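PDB 7K46: aspartate carbamoyltransferase from Leishmania major, which probably catalyses the transfer of a carbamoyl group from carbamoyl phosphate to L-aspartate, forming N-carbamoyl-L-aspartate, an early step of pyrimidine synthesis. Local coordinates for residues I164-D169 with R190-I195; C235-A240 with V284-L289. One frame throughout, in Å; residues are numbered along the deposited sequence.

Contact 1 of 2, residues I164-D169 with R190-I195; sequences IALIGD and RKVYLI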
loop_
_atom_site.group_PDB
_atom_site.type_symbol
_atom_site.label_atom_id
_atom_site.label_comp_id
_atom_site.label_asym_id
_atom_site.label_seq_id
_atom_site.Cartn_x
_atom_site.Cartn_y
_atom_site.Cartn_z
ATOM N N ILE A 164 16.013 5.713 36.125
ATOM C CA ILE A 164 15.034 5.080 35.247
ATOM C C ILE A 164 14.767 3.673 35.754
ATOM O O ILE A 164 15.695 2.967 36.162
ATOM C CB ILE A 164 15.515 5.059 33.778
ATOM C CG1 ILE A 164 14.523 4.300 32.882
ATOM C CG2 ILE A 164 16.913 4.461 33.667
ATOM C CD1 ILE A 164 14.807 4.462 31.392
ATOM N N ALA A 165 13.498 3.271 35.748
ATOM C CA ALA A 165 13.111 1.904 36.072
ATOM C C ALA A 165 12.739 1.186 34.785
ATOM O O ALA A 165 11.927 1.693 34.004
ATOM C CB ALA A 165 11.936 1.869 37.053
ATOM N N LEU A 166 13.369 0.038 34.542
ATOM C CA LEU A 166 13.001 -0.850 33.443
ATOM C C LEU A 166 12.159 -1.958 34.060
ATOM O O LEU A 166 12.612 -2.641 34.984
ATOM C CB LEU A 166 14.239 -1.409 32.730
ATOM C CG LEU A 166 15.265 -0.364 32.281
ATOM C CD1 LEU A 166 16.542 -1.016 31.765
ATOM C CD2 LEU A 166 14.692 0.606 31.221
ATOM N N ILE A 167 10.920 -2.096 33.595
ATOM C CA ILE A 167 9.902 -2.866 34.302
ATOM C C ILE A 167 9.326 -3.899 33.351
ATOM O O ILE A 167 8.769 -3.529 32.312
ATOM C CB ILE A 167 8.776 -1.960 34.824
ATOM C CG1 ILE A 167 9.342 -0.843 35.708
ATOM C CG2 ILE A 167 7.694 -2.793 35.549
ATOM C CD1 ILE A 167 8.393 0.330 35.836
ATOM N N GLY A 168 9.414 -5.175 33.717
ATOM C CA GLY A 168 8.750 -6.212 32.936
ATOM C C GLY A 168 9.497 -7.535 33.026
ATOM O O GLY A 168 10.167 -7.815 34.018
ATOM N N ASP A 169 9.340 -8.342 31.974
ATOM C CA ASP A 169 10.120 -9.569 31.807
ATOM C C ASP A 169 11.499 -9.157 31.312
ATOM O O ASP A 169 11.750 -9.064 30.108
ATOM C CB ASP A 169 9.431 -10.518 30.830
ATOM C CG ASP A 169 10.151 -11.852 30.683
ATOM O OD1 ASP A 169 11.355 -11.949 30.999
ATOM O OD2 ASP A 169 9.500 -12.824 30.237
ATOM N N ARG A 190 22.105 8.413 36.674
ATOM C CA ARG A 190 22.252 8.298 38.120
ATOM C C ARG A 190 21.974 6.871 38.581
ATOM O O ARG A 190 22.759 6.293 39.340
ATOM C CB ARG A 190 21.324 9.283 38.836
ATOM C CG ARG A 190 21.324 9.117 40.360
ATOM C CD ARG A 190 20.714 10.315 41.076
ATOM N NE ARG A 190 19.304 10.503 40.746
ATOM C CZ ARG A 190 18.307 9.828 41.303
ATOM N NH1 ARG A 190 18.533 8.867 42.181
ATOM N NH2 ARG A 190 17.052 10.117 40.961
ATOM N N LYS A 191 20.881 6.271 38.114
ATOM C CA LYS A 191 20.473 4.995 38.680
ATOM C C LYS A 191 19.549 4.278 37.715
ATOM O O LYS A 191 18.724 4.915 37.055
ATOM C CB LYS A 191 19.775 5.210 40.028
ATOM C CG LYS A 191 19.448 3.937 40.795
ATOM C CD LYS A 191 19.113 4.295 42.238
ATOM C CE LYS A 191 19.088 3.072 43.133
ATOM N NZ LYS A 191 18.659 3.429 44.528
ATOM N N VAL A 192 19.687 2.953 37.643
ATOM C CA VAL A 192 18.760 2.099 36.898
ATOM C C VAL A 192 18.137 1.118 37.881
ATOM O O VAL A 192 18.851 0.331 38.522
ATOM C CB VAL A 192 19.446 1.333 35.751
ATOM C CG1 VAL A 192 18.443 0.387 35.069
ATOM C CG2 VAL A 192 20.075 2.287 34.728
ATOM N N TYR A 193 16.815 1.160 37.995
ATOM C CA TYR A 193 16.065 0.141 38.720
ATOM C C TYR A 193 15.648 -0.938 37.732
ATOM O O TYR A 193 15.098 -0.626 36.671
ATOM C CB TYR A 193 14.824 0.740 39.393
ATOM C CG TYR A 193 15.118 1.706 40.516
ATOM C CD1 TYR A 193 15.328 1.245 41.814
ATOM C CD2 TYR A 193 15.178 3.078 40.289
ATOM C CE1 TYR A 193 15.600 2.117 42.858
ATOM C CE2 TYR A 193 15.447 3.970 41.338
ATOM C CZ TYR A 193 15.659 3.478 42.619
ATOM O OH TYR A 193 15.925 4.344 43.664
ATOM N N LEU A 194 15.911 -2.202 38.078
ATOM C CA LEU A 194 15.528 -3.357 37.261
ATOM C C LEU A 194 14.408 -4.089 37.998
ATOM O O LEU A 194 14.669 -4.826 38.954
ATOM C CB LEU A 194 16.726 -4.271 37.021
ATOM C CG LEU A 194 17.934 -3.624 36.334
ATOM C CD1 LEU A 194 19.134 -4.578 36.346
ATOM C CD2 LEU A 194 17.567 -3.220 34.912
ATOM N N ILE A 195 13.165 -3.882 37.555
ATOM C CA ILE A 195 11.971 -4.365 38.251
ATOM C C ILE A 195 11.400 -5.528 37.452
ATOM O O ILE A 195 10.879 -5.333 36.348
ATOM C CB ILE A 195 10.914 -3.262 38.413
ATOM C CG1 ILE A 195 11.527 -1.968 38.976
ATOM C CG2 ILE A 195 9.741 -3.773 39.256
ATOM C CD1 ILE A 195 12.103 -2.112 40.383
#

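Contact 2 of 2, residues C235-A240 with V284-L289; sequences CDVLYA and VVMHPL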
loop_
_atom_site.group_PDB
_atom_site.type_symbol
_atom_site.label_atom_id
_atom_site.label_comp_id
_atom_site.label_asym_id
_atom_site.label_seq_id
_atom_site.Cartn_x
_atom_site.Cartn_y
_atom_site.Cartn_z
ATOM N N CYS A 235 12.268 7.939 40.765
ATOM C CA CYS A 235 12.485 7.768 39.332
ATOM C C CYS A 235 12.068 8.992 38.524
ATOM O O CYS A 235 11.033 9.615 38.781
ATOM C CB CYS A 235 11.733 6.540 38.817
ATOM S SG CYS A 235 12.538 4.984 39.261
ATOM N N ASP A 236 12.886 9.316 37.529
ATOM C CA ASP A 236 12.538 10.284 36.501
ATOM C C ASP A 236 11.824 9.644 35.321
ATOM O O ASP A 236 11.077 10.331 34.611
ATOM C CB ASP A 236 13.806 10.986 36.028
ATOM C CG ASP A 236 14.562 11.610 37.179
ATOM O OD1 ASP A 236 13.986 12.498 37.848
ATOM O OD2 ASP A 236 15.707 11.178 37.442
ATOM N N VAL A 237 12.035 8.348 35.107
ATOM C CA VAL A 237 11.388 7.592 34.036
ATOM C C VAL A 237 10.951 6.244 34.599
ATOM O O VAL A 237 11.761 5.524 35.195
ATOM C CB VAL A 237 12.330 7.380 32.831
ATOM C CG1 VAL A 237 11.636 6.536 31.735
ATOM C CG2 VAL A 237 12.791 8.721 32.269
ATOM N N LEU A 238 9.672 5.911 34.420
ATOM C CA LEU A 238 9.174 4.548 34.586
ATOM C C LEU A 238 8.940 3.990 33.188
ATOM O O LEU A 238 8.023 4.431 32.492
ATOM C CB LEU A 238 7.879 4.519 35.390
ATOM C CG LEU A 238 7.939 5.063 36.813
ATOM C CD1 LEU A 238 6.557 4.976 37.472
ATOM C CD2 LEU A 238 8.993 4.276 37.612
ATOM N N TYR A 239 9.762 3.026 32.781
ATOM C CA TYR A 239 9.704 2.453 31.433
ATOM C C TYR A 239 9.111 1.054 31.568
ATOM O O TYR A 239 9.787 0.122 32.013
ATOM C CB TYR A 239 11.089 2.447 30.780
ATOM C CG TYR A 239 11.125 2.040 29.308
ATOM C CD1 TYR A 239 11.113 0.700 28.934
ATOM C CD2 TYR A 239 11.202 2.996 28.304
ATOM C CE1 TYR A 239 11.156 0.319 27.597
ATOM C CE2 TYR A 239 11.236 2.626 26.954
ATOM C CZ TYR A 239 11.219 1.292 26.612
ATOM O OH TYR A 239 11.268 0.927 25.294
ATOM N N ALA A 240 7.845 0.914 31.191
ATOM C CA ALA A 240 7.110 -0.332 31.335
ATOM C C ALA A 240 7.120 -1.133 30.036
ATOM O O ALA A 240 7.193 -0.578 28.935
ATOM C CB ALA A 240 5.664 -0.056 31.756
ATOM N N VAL A 284 8.291 10.996 33.578
ATOM C CA VAL A 284 7.431 10.439 32.541
ATOM C C VAL A 284 7.296 8.933 32.708
ATOM O O VAL A 284 8.201 8.246 33.201
ATOM C CB VAL A 284 7.920 10.759 31.109
ATOM C CG1 VAL A 284 7.799 12.254 30.819
ATOM C CG2 VAL A 284 9.345 10.255 30.891
ATOM N N VAL A 285 6.139 8.433 32.279
ATOM C CA VAL A 285 5.883 7.015 32.093
ATOM C C VAL A 285 5.997 6.730 30.602
ATOM O O VAL A 285 5.398 7.436 29.782
ATOM C CB VAL A 285 4.493 6.627 32.625
ATOM C CG1 VAL A 285 4.165 5.186 32.271
ATOM C CG2 VAL A 285 4.410 6.860 34.147
ATOM N N MET A 286 6.762 5.707 30.252
ATOM C CA MET A 286 6.961 5.327 28.867
ATOM C C MET A 286 6.680 3.837 28.706
ATOM O O MET A 286 6.670 3.073 29.674
ATOM C CB MET A 286 8.392 5.663 28.404
ATOM C CG MET A 286 8.701 7.169 28.422
ATOM S SD MET A 286 10.458 7.531 28.162
ATOM C CE MET A 286 10.774 6.737 26.573
ATOM N N HIS A 287 6.460 3.434 27.460
ATOM C CA HIS A 287 6.126 2.056 27.123
ATOM C C HIS A 287 6.276 1.953 25.613
ATOM O O HIS A 287 5.700 2.772 24.890
ATOM C CB HIS A 287 4.697 1.724 27.564
ATOM C CG HIS A 287 4.346 0.269 27.498
ATOM N ND1 HIS A 287 4.595 -0.516 26.392
ATOM C CD2 HIS A 287 3.730 -0.536 28.400
ATOM C CE1 HIS A 287 4.154 -1.742 26.615
ATOM N NE2 HIS A 287 3.626 -1.780 27.827
ATOM N N PRO A 288 7.053 0.995 25.101
ATOM C CA PRO A 288 7.245 0.917 23.642
ATOM C C PRO A 288 5.978 0.557 22.880
ATOM O O PRO A 288 5.889 0.877 21.683
ATOM C CB PRO A 288 8.328 -0.164 23.484
ATOM C CG PRO A 288 8.182 -1.028 24.735
ATOM C CD PRO A 288 7.806 -0.047 25.827
ATOM N N LEU A 289 5.008 -0.100 23.543
ATOM C CA LEU A 289 3.690 -0.512 23.057
ATOM C C LEU A 289 3.823 -1.696 22.096
ATOM O O LEU A 289 4.867 -1.860 21.460
ATOM C CB LEU A 289 2.954 0.666 22.400
ATOM C CG LEU A 289 2.606 1.803 23.368
ATOM C CD1 LEU A 289 1.883 2.945 22.664
ATOM C CD2 LEU A 289 1.756 1.287 24.540
#

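Contact 1 of 2, residues I164-D169 with R190-I195
Ile-164 and Leu-166 each use both backbone groups to hold strand 191-195, giving a regular parallel ladder. Ile-164 N donates to Lys-191 O at 3.0 Å, and Tyr-193 N answers by donating to Ile-164 O at 2.8 Å. Leu-166 repeats the pattern two residues on, its N bonding to Tyr-193 O and its O accepting from Ile-195 N. A fifth bond, Gly-168 N to Ile-195 O at 3.0 Å, carries the pairing past the end of strand 164-167. At the margin, Lys-191 NZ donates to Tyr-193 OH at 3.0 Å, while CG of the same lysine lies over one face of the Tyr-193 ring, toward its rim; Gln-222 also holds Lys-191 NZ, and Asp-234 the Tyr-193 hydroxyl.

On one side of the ladder Leu-166 CD1 meets Leu-194 CD2 at 4.0 Å, the two leucines running alongside each other, and leans across to Val-192 CG1. On the reverse side Ala-165 CB abuts Tyr-193 CB at 3.9 Å, and Ile-167 CG1, anti to its carbonyl carbon (chi1 -56°), reaches Ile-195 CB. Helix 174-186, the crossover of this beta-alpha-beta unit, covers Ile-164, Leu-166 and Val-192; strands 237-240 and 220-224 flank the pair.

Contact 2 of 2, residues C235-A240 with V284-L289
Four backbone bonds zip Asp-236 through Ala-240 to Val-284 through Met-286 in parallel. Val-284 N donates to Asp-236 O and Leu-238 N to Val-284 O, both at 3.0 Å; Met-286 N to Leu-238 O and Ala-240 N to Met-286 O follow at 2.9 Å.

Apolar contacts lie mostly on the Tyr-239 side. Val-237 CG2 runs beside Val-284 CG2, while Val-237 CG1 touches Met-286 SD at 3.9 Å. With CG anti to the backbone N (chi1 -172°), the Tyr-239 ring runs past Met-286 CB to Pro-288, whose CD is 3.7 Å from Tyr-239 CZ. The Tyr-239 hydroxyl is hydrogen-bonded to Asp-148 of helix 142-156.

Where the strands end, Ala-240 O sits over one face of the His-287 imidazole, toward its rim and 3.3 Å from His-287 CG, buried yet without a hydrogen-bond partner; His-287 CA makes a CA-H...O contact with it. Both ring nitrogens are held: ND1 accepts from Leu-289 N at 2.9 Å, and NE2 is hydrogen-bonded to Glu-294.

His-287, Pro-288 and Leu-289 open the HPLPR motif of aspartate carbamoyltransferases, leaving the edge strand of a Rossmann-like parallel sheet; as in relatives, this loop probably borders the active site, on the carbamoyl phosphate side.

In the fold
Contacts 1 and 2 lie in one five-stranded parallel sheet, at two of its strand pairings, their centres about 9 Å apart. The seam between them is strand 163-167 against strand 237-240: Ala-165 N lies 2.9 Å from Val-237 O, and Ala-165 O lies 2.8 Å from Tyr-239 N, both probable hydrogen bonds. Ile-164 CG1 packs on Val-237 CB, and on the other face Tyr-193 CD2 approaches Cys-235 SG to 3.4 Å. Both segments of contact 1 precede those of contact 2, which supplies the 284-286 edge. The loop from His-287 to Leu-289 probably borders the active site; contact 1 pairs middle strand 163-167 with 191-195, and its loop 168-169 leaves at the same C-terminal edge.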